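Local coordinates for sialidase B (PDB 4XJW), which cleaves terminal sialic acid residues from alpha-2,3-, alpha-2,6- and alpha-2,8-linked oligosaccharides, glycoproteins and glycolipids as a family 33 glycoside hydrolase, at residues A[14-19]-A[157-162]; A[48-53]-A[148-153]; A[217-222]-A[619-624]; A[264-269]-A[383-388]; A[279-284]-A[393-398]. The protein carries 1 engineered substitution. All coordinates share one frame; numbering follows the deposited sequence.

The five contacts fall into three regions. Contacts 1 and 2, centres about 7 Å apart, belong to the separate N-terminal lectin-like domain and meet on one antiparallel sheet in which strands 17-18 and 147-150 are neighbours; both close before contact 3 opens. Contact 3 brings strand 219-226 to strand 616-620, nearly 400 residues later, beside the bound inhibitor, consistent with the closure of a propeller. Contacts 4 and 5 lie within the chain interval that contact 3 spans, and their segments alternate. With centres about 8 Å apart, they tie the loop between strands 255-256 and 286-294 to strands 377-387 and 394-398, which pair in one sheet.

Contact 1: residues A[14-19]-A[157-162]; sequences NKSIDI and GKEHYL
Glu159 reaches across to Ser16 with an extended side chain that can be followed atom by atom. Its CB points at segment 14-19, and CG and CD pass alongside the serine, each 3.5 Å from Ser16 OG. At the tip OE2 takes two bonds from the same residue: Ser16 OG donates to its anti lone pair at 2.7 Å, and Ser16 N donates at 2.8 Å from above the carboxylate plane. A chi1 of 66° turns the serine hydroxyl onto the same oxygen as its own N-H. The other oxygen, OE1, accepts from a water that also donates to Asn14 O, so both carboxylate oxygens are held. Beside this polar grip, Leu162 CD2 lies against the backbone, 3.5 Å from Lys15 N. Asn14 OD1 accepts from Asn44 ND2. The contact sits on the surface of the N-terminal domain, where the chain enters edge strand 17-18 next to strand 147-150, while strand 158-160 pairs with strand 153-155.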
# COMPACT_ATOMS: atom_id res chain seq x y z
N ASN A 14 9.73 -5.68 -33.07
CA ASN A 14 9.77 -7.12 -33.26
C ASN A 14 10.87 -7.56 -34.23
O ASN A 14 10.64 -8.34 -35.15
CB ASN A 14 8.40 -7.66 -33.66
CG ASN A 14 7.36 -7.45 -32.58
OD1 ASN A 14 7.42 -8.08 -31.52
ND2 ASN A 14 6.42 -6.55 -32.82
N LYS A 15 12.06 -7.02 -34.01
CA LYS A 15 13.22 -7.35 -34.82
C LYS A 15 14.50 -7.01 -34.06
O LYS A 15 14.72 -5.86 -33.69
CB LYS A 15 13.18 -6.57 -36.14
CG LYS A 15 14.40 -6.77 -37.03
CD LYS A 15 14.24 -5.98 -38.31
CE LYS A 15 15.35 -6.30 -39.30
NZ LYS A 15 15.04 -5.72 -40.63
N SER A 16 15.33 -8.03 -33.84
CA SER A 16 16.55 -7.86 -33.07
C SER A 16 17.50 -6.87 -33.75
O SER A 16 17.53 -6.75 -34.97
CB SER A 16 17.26 -9.20 -32.89
OG SER A 16 17.71 -9.71 -34.13
N ILE A 17 18.26 -6.16 -32.92
CA ILE A 17 19.32 -5.28 -33.40
C ILE A 17 20.64 -5.82 -32.85
O ILE A 17 20.79 -5.97 -31.64
CB ILE A 17 19.08 -3.84 -32.92
CG1 ILE A 17 17.79 -3.30 -33.53
CG2 ILE A 17 20.28 -2.95 -33.27
CD1 ILE A 17 17.26 -2.03 -32.88
N ASP A 18 21.57 -6.13 -33.75
CA ASP A 18 22.88 -6.66 -33.38
C ASP A 18 23.80 -5.50 -33.03
O ASP A 18 23.97 -4.58 -33.83
CB ASP A 18 23.48 -7.44 -34.57
CG ASP A 18 24.64 -8.34 -34.16
OD1 ASP A 18 25.07 -8.27 -33.00
OD2 ASP A 18 25.13 -9.11 -35.02
N ILE A 19 24.39 -5.54 -31.83
CA ILE A 19 25.39 -4.55 -31.43
C ILE A 19 26.70 -5.23 -31.04
O ILE A 19 27.51 -4.68 -30.28
CB ILE A 19 24.88 -3.63 -30.28
CG1 ILE A 19 24.52 -4.47 -29.04
CG2 ILE A 19 23.68 -2.81 -30.73
CD1 ILE A 19 24.02 -3.63 -27.86
N GLY A 157 21.22 -19.10 -33.41
CA GLY A 157 21.09 -18.30 -34.61
C GLY A 157 19.69 -17.78 -34.88
O GLY A 157 19.42 -17.24 -35.95
N LYS A 158 18.79 -17.94 -33.92
CA LYS A 158 17.42 -17.44 -34.10
C LYS A 158 16.97 -16.49 -32.99
O LYS A 158 17.49 -16.55 -31.87
CB LYS A 158 16.46 -18.60 -34.30
CG LYS A 158 16.90 -19.51 -35.44
CD LYS A 158 16.01 -20.70 -35.65
CE LYS A 158 16.72 -21.75 -36.50
NZ LYS A 158 17.97 -22.20 -35.82
N GLU A 159 16.02 -15.62 -33.31
CA GLU A 159 15.56 -14.59 -32.37
C GLU A 159 14.54 -15.14 -31.39
O GLU A 159 13.53 -15.72 -31.80
CB GLU A 159 14.91 -13.42 -33.12
CG GLU A 159 15.77 -12.67 -34.11
CD GLU A 159 14.93 -11.71 -34.94
OE1 GLU A 159 13.84 -12.13 -35.41
OE2 GLU A 159 15.34 -10.55 -35.12
N HIS A 160 14.80 -14.94 -30.10
CA HIS A 160 13.84 -15.28 -29.06
C HIS A 160 13.43 -14.03 -28.30
O HIS A 160 14.21 -13.08 -28.19
CB HIS A 160 14.44 -16.29 -28.07
CG HIS A 160 14.63 -17.66 -28.64
ND1 HIS A 160 14.09 -18.79 -28.06
CD2 HIS A 160 15.30 -18.08 -29.74
CE1 HIS A 160 14.42 -19.85 -28.78
NE2 HIS A 160 15.15 -19.44 -29.80
N TYR A 161 12.20 -14.03 -27.79
CA TYR A 161 11.72 -12.95 -26.91
C TYR A 161 11.74 -11.58 -27.59
O TYR A 161 12.17 -10.59 -26.99
CB TYR A 161 12.54 -12.93 -25.61
CG TYR A 161 12.73 -14.29 -25.01
CD1 TYR A 161 11.64 -15.11 -24.75
CD2 TYR A 161 14.00 -14.77 -24.70
CE1 TYR A 161 11.80 -16.37 -24.20
CE2 TYR A 161 14.18 -16.04 -24.16
CZ TYR A 161 13.07 -16.82 -23.91
OH TYR A 161 13.22 -18.08 -23.37
N LEU A 162 11.26 -11.54 -28.83
CA LEU A 162 11.19 -10.30 -29.60
C LEU A 162 10.44 -9.20 -28.85
O LEU A 162 9.39 -9.45 -28.26
CB LEU A 162 10.55 -10.54 -30.96
CG LEU A 162 11.45 -11.13 -32.05
CD1 LEU A 162 10.61 -11.50 -33.26
CD2 LEU A 162 12.53 -10.13 -32.43
O HOH W 1 11.59 -10.54 -36.48
O HOH W 2 17.45 -8.54 -37.02

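Contact 2: residues A[48-53]-A[148-153]; sequences ALFGLS and ATLGAV
Gly51 and Thr149 form an antiparallel hydrogen-bonded pair in the beta-sandwich of the lectin-like domain, where strands 46-53 and 147-150 are neighbours. Gly51 N donates to Thr149 O at 2.8 Å, and Thr149 N returns a bond to Gly51 O at 2.7 Å. Next along, Gly151 N donates to Leu49 O at 3.0 Å, where the chain turns a corner. Leu49 and Phe50 both face Ile66 of the adjacent strand, making a classic beta bulge. Packing is close on the face carrying Phe50, Leu52, Ala148 and Leu150: Leu52 CD2 reaches Ala148 CB at 3.7 Å, and Leu150 CD2 meets the edge of the Phe50 ring near its plane. A chi1 of 171°, with CG anti to the backbone N, puts that ring across the Leu150 side chain, and it also packs on Ile170. Equally close is Val153 CG2, 3.6 Å from Ala48 CB; nearby, Ala152 O is buried with no partner in the model. Against this dry packing stands the end at Ser53 and Thr149, where a water bridges the segments, donating to Ser53 OG, itself bonded to Asn154 O, and sitting 2.8 Å from Thr149 OG1.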
# COMPACT_ATOMS: atom_id res chain seq x y z
N ALA A 48 12.67 -9.67 -24.40
CA ALA A 48 14.02 -9.31 -23.95
C ALA A 48 14.37 -7.91 -24.44
O ALA A 48 14.15 -7.57 -25.60
CB ALA A 48 15.05 -10.33 -24.47
N LEU A 49 14.91 -7.09 -23.54
CA LEU A 49 15.37 -5.77 -23.91
C LEU A 49 16.83 -5.83 -24.36
O LEU A 49 17.23 -5.13 -25.30
CB LEU A 49 15.20 -4.81 -22.73
CG LEU A 49 13.75 -4.62 -22.28
CD1 LEU A 49 13.65 -3.75 -21.04
CD2 LEU A 49 12.90 -4.05 -23.41
N PHE A 50 17.61 -6.67 -23.70
CA PHE A 50 19.04 -6.78 -23.94
C PHE A 50 19.44 -8.23 -23.76
O PHE A 50 18.99 -8.88 -22.81
CB PHE A 50 19.81 -5.88 -22.96
CG PHE A 50 21.30 -6.07 -22.97
CD1 PHE A 50 22.09 -5.40 -23.90
CD2 PHE A 50 21.92 -6.91 -22.05
CE1 PHE A 50 23.47 -5.57 -23.91
CE2 PHE A 50 23.29 -7.08 -22.05
CZ PHE A 50 24.07 -6.41 -22.98
N GLY A 51 20.28 -8.73 -24.67
CA GLY A 51 20.78 -10.09 -24.59
C GLY A 51 22.26 -10.18 -24.91
O GLY A 51 22.78 -9.46 -25.77
N LEU A 52 22.94 -11.05 -24.18
CA LEU A 52 24.32 -11.43 -24.48
C LEU A 52 24.32 -12.95 -24.56
O LEU A 52 24.05 -13.62 -23.56
CB LEU A 52 25.26 -11.02 -23.35
CG LEU A 52 25.63 -9.55 -23.20
CD1 LEU A 52 26.37 -9.36 -21.89
CD2 LEU A 52 26.48 -9.09 -24.37
N SER A 53 24.61 -13.51 -25.72
CA SER A 53 24.46 -14.96 -25.84
C SER A 53 25.56 -15.66 -26.61
O SER A 53 26.20 -15.07 -27.47
CB SER A 53 23.13 -15.29 -26.51
OG SER A 53 23.15 -14.87 -27.86
N ALA A 148 25.76 -9.78 -28.98
CA ALA A 148 25.10 -8.81 -28.11
C ALA A 148 23.90 -8.27 -28.87
O ALA A 148 24.03 -7.86 -30.03
CB ALA A 148 26.06 -7.69 -27.73
N THR A 149 22.73 -8.27 -28.24
CA THR A 149 21.49 -8.03 -28.95
C THR A 149 20.57 -7.07 -28.21
O THR A 149 20.49 -7.11 -26.98
CB THR A 149 20.74 -9.35 -29.17
OG1 THR A 149 21.66 -10.33 -29.67
CG2 THR A 149 19.60 -9.18 -30.16
N LEU A 150 19.90 -6.20 -28.95
CA LEU A 150 18.79 -5.41 -28.40
C LEU A 150 17.45 -5.92 -28.92
O LEU A 150 17.31 -6.22 -30.11
CB LEU A 150 18.96 -3.94 -28.75
CG LEU A 150 20.26 -3.30 -28.31
CD1 LEU A 150 20.33 -1.87 -28.79
CD2 LEU A 150 20.39 -3.38 -26.78
N GLY A 151 16.46 -6.01 -28.04
CA GLY A 151 15.12 -6.38 -28.44
C GLY A 151 14.89 -7.85 -28.76
O GLY A 151 13.87 -8.19 -29.36
N ALA A 152 15.83 -8.71 -28.37
CA ALA A 152 15.74 -10.16 -28.54
C ALA A 152 16.94 -10.84 -27.88
O ALA A 152 17.88 -10.17 -27.47
CB ALA A 152 15.70 -10.53 -30.02
N VAL A 153 16.89 -12.17 -27.80
CA VAL A 153 18.07 -12.97 -27.45
C VAL A 153 18.33 -13.93 -28.61
O VAL A 153 17.41 -14.60 -29.09
CB VAL A 153 17.86 -13.80 -26.15
CG1 VAL A 153 19.10 -14.61 -25.83
CG2 VAL A 153 17.53 -12.88 -24.99
O HOH W 3 21.60 -12.49 -27.83

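Contact 3: residues A[217-222]-A[619-624]; sequences GRVLSS and TELPNH. With OPX ((1s,3R,4S)-1-[(cyclohexylamino)methyl]-3,4-dihydroxycyclopentanesulfonic acid), chain B.
Apolar contacts join the two segments in the sialidase beta-propeller, with Val219 at the centre. Its two methyls divide the work: CG1 meets Thr619 CG2 at 4.0 Å, the two side chains tip to tip, while CG2 packs 3.8 Å from Leu621 CD2, whose side chain crosses at about a right angle. Pro622 CD also lies beside Val219 CG2, and Pro622 CG abuts backbone, 3.2 Å from Gly217 O. The polar interactions lie within 619-624 and toward the inhibitor. A type I beta turn from Leu621 to His624 is closed by His624 N bonding Leu621 O at 2.8 Å. His624 ND1 donates to Glu620 OE2 at 2.7 Å, nearly in the imidazole plane; Ser561 also bonds this oxygen. Thr619 OG1, anti to the backbone N (chi1 -158°), bonds Thr213 and accepts a weak bond from inhibitor OAD at 2.9 Å. The cyclohexyl ring lies along Glu620, its CAH atom 3.4 Å from Glu620 O. The chemistry implies that the segments meet through apolar packing, without a direct hydrogen bond, while the other side of 619-622 lines the inhibitor pocket with one weak hydroxyl bond and mostly van der Waals contact to the cyclohexyl ring, apart from the annotated catalytic residues.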
# COMPACT_ATOMS: atom_id res chain seq x y z
N GLY A 217 -4.12 24.38 3.43
CA GLY A 217 -3.48 24.05 2.16
C GLY A 217 -2.48 22.92 2.28
O GLY A 217 -1.99 22.38 1.27
N ARG A 218 -2.14 22.58 3.52
CA ARG A 218 -1.31 21.40 3.77
C ARG A 218 -2.07 20.15 3.32
O ARG A 218 -3.26 20.01 3.57
CB ARG A 218 -0.94 21.30 5.25
CG ARG A 218 -0.21 20.00 5.61
CD ARG A 218 0.31 20.05 7.05
NE ARG A 218 1.44 20.97 7.18
CZ ARG A 218 2.09 21.20 8.32
NH1 ARG A 218 1.73 20.57 9.44
NH2 ARG A 218 3.10 22.06 8.34
N VAL A 219 -1.37 19.26 2.62
CA VAL A 219 -1.96 18.00 2.19
C VAL A 219 -1.37 16.91 3.08
O VAL A 219 -0.15 16.82 3.22
CB VAL A 219 -1.65 17.71 0.71
CG1 VAL A 219 -2.27 16.38 0.28
CG2 VAL A 219 -2.18 18.84 -0.17
N LEU A 220 -2.24 16.11 3.69
CA LEU A 220 -1.83 15.08 4.65
C LEU A 220 -2.07 13.70 4.04
O LEU A 220 -3.05 13.49 3.31
CB LEU A 220 -2.65 15.21 5.94
CG LEU A 220 -2.32 14.31 7.13
CD1 LEU A 220 -0.89 14.56 7.59
CD2 LEU A 220 -3.31 14.52 8.29
N SER A 221 -1.16 12.78 4.32
CA SER A 221 -1.32 11.39 3.88
C SER A 221 -1.10 10.46 5.05
O SER A 221 -0.19 10.66 5.85
CB SER A 221 -0.31 11.07 2.76
OG SER A 221 -0.32 9.67 2.41
N SER A 222 -1.93 9.43 5.15
CA SER A 222 -1.66 8.33 6.08
C SER A 222 -1.53 7.01 5.34
O SER A 222 -1.89 6.91 4.16
CB SER A 222 -2.70 8.23 7.20
OG SER A 222 -3.99 7.92 6.72
N THR A 619 -7.05 13.36 -3.93
CA THR A 619 -7.48 14.62 -3.34
C THR A 619 -7.21 15.77 -4.29
O THR A 619 -6.26 15.73 -5.07
CB THR A 619 -6.87 14.84 -1.94
OG1 THR A 619 -7.68 15.77 -1.22
CG2 THR A 619 -5.41 15.36 -2.00
N GLU A 620 -8.08 16.77 -4.22
CA GLU A 620 -7.83 18.01 -4.94
C GLU A 620 -6.82 18.81 -4.15
O GLU A 620 -7.03 19.13 -2.98
CB GLU A 620 -9.12 18.81 -5.12
CG GLU A 620 -8.92 20.10 -5.91
CD GLU A 620 -10.21 20.85 -6.15
OE1 GLU A 620 -11.28 20.37 -5.74
OE2 GLU A 620 -10.14 21.95 -6.75
N LEU A 621 -5.70 19.10 -4.80
CA LEU A 621 -4.67 19.94 -4.21
C LEU A 621 -5.17 21.38 -4.21
O LEU A 621 -6.08 21.73 -4.99
CB LEU A 621 -3.36 19.79 -4.99
CG LEU A 621 -2.96 18.31 -5.14
CD1 LEU A 621 -1.84 18.13 -6.14
CD2 LEU A 621 -2.59 17.71 -3.80
N PRO A 622 -4.62 22.22 -3.32
CA PRO A 622 -5.11 23.60 -3.25
C PRO A 622 -4.97 24.37 -4.56
O PRO A 622 -5.70 25.34 -4.75
CB PRO A 622 -4.21 24.23 -2.18
CG PRO A 622 -3.81 23.08 -1.31
CD PRO A 622 -3.64 21.92 -2.26
N ASN A 623 -4.07 23.95 -5.44
CA ASN A 623 -3.92 24.60 -6.74
C ASN A 623 -4.84 24.04 -7.82
O ASN A 623 -4.69 24.35 -9.00
CB ASN A 623 -2.46 24.54 -7.20
CG ASN A 623 -1.98 23.12 -7.40
OD1 ASN A 623 -2.76 22.17 -7.26
ND2 ASN A 623 -0.70 22.96 -7.74
N HIS A 624 -5.77 23.18 -7.40
CA HIS A 624 -6.78 22.55 -8.26
C HIS A 624 -6.24 21.44 -9.15
O HIS A 624 -6.97 20.93 -10.00
CB HIS A 624 -7.57 23.58 -9.07
CG HIS A 624 -8.17 24.66 -8.23
ND1 HIS A 624 -9.03 24.40 -7.19
CD2 HIS A 624 -8.02 26.01 -8.27
CE1 HIS A 624 -9.39 25.53 -6.62
NE2 HIS A 624 -8.80 26.53 -7.26
CAF OPX B . -9.40 23.19 -3.15
CAG OPX B . -10.32 23.89 -2.20
CAH OPX B . -8.69 22.07 -2.46
CAI OPX B . -11.29 22.93 -1.58
CAJ OPX B . -9.64 21.10 -1.82
CAK OPX B . -11.03 19.95 0.59
CAL OPX B . -12.18 17.75 -0.04
CAM OPX B . -11.09 17.90 2.09
CAO OPX B . -11.86 16.39 0.48
CAP OPX B . -10.72 16.61 1.38
CAQ OPX B . -10.59 21.81 -0.89
CAR OPX B . -11.87 18.71 1.07
NAN OPX B . -11.62 20.89 -0.38
OAA OPX B . -14.11 20.09 0.76
OAB OPX B . -14.21 18.10 2.15
OAC OPX B . -11.56 15.52 -0.55
OAD OPX B . -9.54 16.79 0.72
OAE OPX B . -13.11 20.07 2.98
SAS OPX B . -13.41 19.28 1.78

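Contact 4: residues A[264-269]-A[383-388]; sequences EEQLVY and QYSVDF
Glu264, Gln266 and Val386 bury the most surface here, joining loop 264-269 to strand 383-387. Glu264 is held at both ends. Its backbone N donates to Tyr384 O at 2.9 Å. With CG anti to that N (chi1 179°) and the chain extended, the side chain carries OE1 to Ser385 OG, which donates at 2.6 Å on the anti side, 29° out of the carboxylate plane; Ser385 OG is also bonded by Asn398. The Gln383 side chain crosses that of Glu264 at about a right angle, yet its amide plane is turned only 12° from the carboxylate; Gln383 OE1 comes 3.5 Å from Glu264 CB, and the amide is held by Asn261 and Asn398. Gln266 bonds the backbone of Val386 with both ends of its amide. Gln266 OE1 takes the N-H of Val386 at 2.7 Å on an in-plane lone pair, and Gln266 NE2 gives to Val386 O at 2.8 Å, again on a lone pair in the carbonyl plane. The paired bonds fix the rotation of the amide. Val386 CG2 lies 3.6 Å from Gln266 OE1 and 4.2 Å from Val268 CG2. Farther on, Val268 CG1 touches the edge of the Phe388 ring. With a side-chain amide standing in for a neighbouring strand at Val386, the chemistry implies a loop joined to the sheet by specific polar bonds, with lighter apolar contacts of Val268 at one end.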
# COMPACT_ATOMS: atom_id res chain seq x y z
N GLU A 264 9.62 -5.16 17.67
CA GLU A 264 10.57 -4.19 17.12
C GLU A 264 10.16 -3.73 15.71
O GLU A 264 9.62 -4.50 14.93
CB GLU A 264 11.98 -4.80 17.09
CG GLU A 264 13.08 -3.90 16.52
CD GLU A 264 14.37 -4.65 16.20
OE1 GLU A 264 14.38 -5.89 16.20
OE2 GLU A 264 15.39 -3.97 15.93
N GLU A 265 10.43 -2.47 15.40
CA GLU A 265 10.26 -1.98 14.03
C GLU A 265 11.45 -2.44 13.20
O GLU A 265 12.53 -1.84 13.26
CB GLU A 265 10.16 -0.45 14.03
CG GLU A 265 8.93 0.10 14.75
CD GLU A 265 9.23 1.40 15.49
OE1 GLU A 265 10.30 2.00 15.24
OE2 GLU A 265 8.39 1.83 16.30
N GLN A 266 11.26 -3.52 12.43
CA GLN A 266 12.34 -4.11 11.66
C GLN A 266 12.10 -3.99 10.17
O GLN A 266 11.00 -4.28 9.69
CB GLN A 266 12.46 -5.60 11.96
CG GLN A 266 13.15 -5.97 13.24
CD GLN A 266 13.04 -7.45 13.51
OE1 GLN A 266 12.11 -7.90 14.17
NE2 GLN A 266 13.98 -8.22 12.98
N LEU A 267 13.15 -3.60 9.45
CA LEU A 267 13.14 -3.57 8.00
C LEU A 267 13.55 -4.98 7.55
O LEU A 267 14.73 -5.33 7.56
CB LEU A 267 14.14 -2.51 7.51
CG LEU A 267 14.05 -1.95 6.09
CD1 LEU A 267 12.76 -1.18 5.90
CD2 LEU A 267 15.25 -1.05 5.79
N VAL A 268 12.56 -5.79 7.18
CA VAL A 268 12.81 -7.20 6.87
C VAL A 268 12.48 -7.47 5.41
O VAL A 268 11.46 -7.00 4.89
CB VAL A 268 11.94 -8.14 7.74
CG1 VAL A 268 12.33 -9.59 7.52
CG2 VAL A 268 12.08 -7.77 9.21
N TYR A 269 13.35 -8.21 4.74
CA TYR A 269 13.03 -8.75 3.44
C TYR A 269 12.13 -9.97 3.64
O TYR A 269 12.59 -11.01 4.11
CB TYR A 269 14.30 -9.18 2.69
CG TYR A 269 13.97 -9.96 1.45
CD1 TYR A 269 13.60 -9.30 0.28
CD2 TYR A 269 13.99 -11.35 1.45
CE1 TYR A 269 13.27 -10.02 -0.86
CE2 TYR A 269 13.67 -12.07 0.32
CZ TYR A 269 13.31 -11.40 -0.84
OH TYR A 269 12.99 -12.13 -1.97
N GLN A 383 10.18 -7.21 24.62
CA GLN A 383 9.86 -7.04 23.20
C GLN A 383 10.27 -8.26 22.36
O GLN A 383 11.17 -9.01 22.74
CB GLN A 383 10.55 -5.77 22.69
CG GLN A 383 10.10 -5.30 21.30
CD GLN A 383 10.88 -4.08 20.82
OE1 GLN A 383 12.07 -4.17 20.52
NE2 GLN A 383 10.20 -2.94 20.75
N TYR A 384 9.59 -8.46 21.23
CA TYR A 384 9.94 -9.52 20.28
C TYR A 384 10.59 -8.94 19.04
O TYR A 384 10.33 -7.80 18.66
CB TYR A 384 8.69 -10.27 19.83
CG TYR A 384 8.00 -11.10 20.88
CD1 TYR A 384 7.05 -10.54 21.73
CD2 TYR A 384 8.28 -12.46 21.01
CE1 TYR A 384 6.40 -11.31 22.68
CE2 TYR A 384 7.64 -13.23 21.96
CZ TYR A 384 6.70 -12.65 22.79
OH TYR A 384 6.06 -13.42 23.74
N SER A 385 11.42 -9.76 18.40
CA SER A 385 11.96 -9.47 17.07
C SER A 385 11.68 -10.69 16.20
O SER A 385 11.43 -11.77 16.72
CB SER A 385 13.46 -9.23 17.15
OG SER A 385 13.77 -7.95 17.67
N VAL A 386 11.73 -10.52 14.88
CA VAL A 386 11.51 -11.64 13.97
C VAL A 386 12.72 -11.91 13.08
O VAL A 386 13.48 -11.01 12.77
CB VAL A 386 10.25 -11.44 13.11
CG1 VAL A 386 9.05 -11.17 13.98
CG2 VAL A 386 10.45 -10.32 12.09
N ASP A 387 12.89 -13.16 12.67
CA ASP A 387 13.96 -13.50 11.73
C ASP A 387 13.64 -14.78 10.98
O ASP A 387 12.76 -15.56 11.38
CB ASP A 387 15.30 -13.65 12.45
CG ASP A 387 15.39 -14.94 13.25
OD1 ASP A 387 15.77 -15.98 12.67
OD2 ASP A 387 15.06 -14.91 14.46
N PHE A 388 14.36 -15.00 9.88
CA PHE A 388 14.22 -16.21 9.08
C PHE A 388 15.55 -16.96 9.06
O PHE A 388 15.80 -17.75 8.16
CB PHE A 388 13.82 -15.86 7.64
CG PHE A 388 12.39 -15.44 7.49
CD1 PHE A 388 11.40 -16.37 7.26
CD2 PHE A 388 12.03 -14.10 7.58
CE1 PHE A 388 10.07 -15.99 7.11
CE2 PHE A 388 10.72 -13.70 7.43
CZ PHE A 388 9.73 -14.65 7.20

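Contact 5: residues A[279-284]-A[393-398]; sequences SQISGS and LRERHN
Glu395 CG, anti to its carbonyl carbon (chi1 -54°), and an extended chain beyond it carry the carboxylate across to the backbone of loop 279-284, while chi1 of 172° swings Leu393 CG anti to its own N and lays CD2 over the Gln280 peptide. Glu395 stands on strand 394-398 of the antiparallel sheet it shares with strand 377-387, and accepts from the successive N-H groups of Ser282 and Gly283. Ser282 N donates to Glu395 OE2 at 2.8 Å, on the syn side and 16° out of the carboxylate plane. Two weak bonds, from Ser282 N and Gly283 N, fall on OE1, which Tyr263 OH also engages. Gripped through both oxygens, the carboxylate is held against rotation, and the N-H groups and tyrosine around it would probably favour its charged form. Ile281 CG2 packs 3.7 Å from Glu395 OE1. Ser282 folds back on its own loop, OG donating to Gln280 O at 2.8 Å. The Gln280 CB points away from the strand, and the side chain lies about 6 Å from that of Asp232, the proton acceptor by similarity. At the far end Ser279 OG, which is bonded to Leu276 O, also accepts from a water that takes Leu393 N at 3.0 Å.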
# COMPACT_ATOMS: atom_id res chain seq x y z
N SER A 279 4.24 -16.83 5.33
CA SER A 279 4.74 -16.56 6.67
C SER A 279 4.16 -15.24 7.15
O SER A 279 4.12 -14.25 6.41
CB SER A 279 6.26 -16.48 6.70
OG SER A 279 6.84 -17.73 6.36
N GLN A 280 3.69 -15.24 8.40
CA GLN A 280 2.94 -14.11 8.91
C GLN A 280 3.26 -13.91 10.38
O GLN A 280 3.19 -14.85 11.16
CB GLN A 280 1.45 -14.41 8.72
CG GLN A 280 0.51 -13.31 9.11
CD GLN A 280 -0.92 -13.61 8.72
OE1 GLN A 280 -1.31 -14.78 8.64
NE2 GLN A 280 -1.71 -12.57 8.46
N ILE A 281 3.62 -12.68 10.76
CA ILE A 281 3.91 -12.37 12.15
C ILE A 281 2.64 -12.61 12.95
O ILE A 281 1.59 -12.03 12.67
CB ILE A 281 4.37 -10.92 12.34
CG1 ILE A 281 5.63 -10.63 11.53
CG2 ILE A 281 4.59 -10.64 13.84
CD1 ILE A 281 6.20 -9.21 11.71
N SER A 282 2.71 -13.50 13.94
CA SER A 282 1.50 -14.02 14.55
C SER A 282 1.29 -13.69 16.02
O SER A 282 0.26 -14.04 16.58
CB SER A 282 1.43 -15.54 14.34
OG SER A 282 1.34 -15.86 12.97
N GLY A 283 2.25 -12.99 16.63
CA GLY A 283 2.12 -12.61 18.03
C GLY A 283 2.09 -11.12 18.31
O GLY A 283 2.15 -10.71 19.47
N SER A 284 1.98 -10.31 17.25
CA SER A 284 2.03 -8.85 17.36
C SER A 284 0.66 -8.20 17.32
O SER A 284 -0.23 -8.64 16.60
CB SER A 284 2.88 -8.27 16.24
OG SER A 284 2.94 -6.85 16.33
N LEU A 393 10.04 -18.57 9.73
CA LEU A 393 9.82 -17.40 10.58
C LEU A 393 9.88 -17.78 12.06
O LEU A 393 9.23 -18.73 12.50
CB LEU A 393 8.47 -16.75 10.27
CG LEU A 393 8.03 -15.64 11.23
CD1 LEU A 393 8.97 -14.46 11.12
CD2 LEU A 393 6.59 -15.22 10.96
N ARG A 394 10.69 -17.04 12.80
CA ARG A 394 10.79 -17.20 14.24
C ARG A 394 10.52 -15.86 14.90
O ARG A 394 11.03 -14.84 14.45
CB ARG A 394 12.17 -17.72 14.63
CG ARG A 394 12.42 -17.81 16.12
CD ARG A 394 13.78 -18.45 16.41
NE ARG A 394 14.80 -17.93 15.51
CZ ARG A 394 16.01 -18.47 15.35
NH1 ARG A 394 16.35 -19.54 16.05
NH2 ARG A 394 16.88 -17.94 14.51
N GLU A 395 9.69 -15.87 15.93
CA GLU A 395 9.37 -14.68 16.69
C GLU A 395 9.88 -14.89 18.10
O GLU A 395 9.44 -15.81 18.79
CB GLU A 395 7.85 -14.46 16.68
CG GLU A 395 7.29 -14.45 15.26
CD GLU A 395 5.79 -14.22 15.18
OE1 GLU A 395 5.23 -13.57 16.09
OE2 GLU A 395 5.18 -14.70 14.20
N ARG A 396 10.84 -14.07 18.51
CA ARG A 396 11.45 -14.29 19.81
C ARG A 396 11.85 -13.04 20.58
O ARG A 396 12.16 -11.99 20.01
CB ARG A 396 12.67 -15.19 19.66
CG ARG A 396 13.69 -14.66 18.71
CD ARG A 396 14.96 -15.49 18.73
NE ARG A 396 16.00 -14.87 17.92
CZ ARG A 396 17.06 -15.51 17.44
NH1 ARG A 396 17.22 -16.81 17.67
NH2 ARG A 396 17.96 -14.85 16.72
N HIS A 397 11.82 -13.19 21.90
CA HIS A 397 12.20 -12.12 22.80
C HIS A 397 13.62 -11.60 22.52
O HIS A 397 14.53 -12.38 22.22
CB HIS A 397 12.06 -12.61 24.24
CG HIS A 397 10.65 -12.65 24.72
ND1 HIS A 397 10.12 -13.74 25.38
CD2 HIS A 397 9.65 -11.73 24.66
CE1 HIS A 397 8.86 -13.49 25.69
NE2 HIS A 397 8.55 -12.28 25.26
N ASN A 398 13.79 -10.29 22.59
CA ASN A 398 15.05 -9.67 22.18
C ASN A 398 15.83 -8.96 23.29
O ASN A 398 16.77 -8.22 23.01
CB ASN A 398 14.81 -8.72 21.00
CG ASN A 398 13.93 -7.54 21.37
OD1 ASN A 398 13.82 -7.16 22.54
ND2 ASN A 398 13.31 -6.94 20.37
O HOH W 4 7.63 -19.62 8.21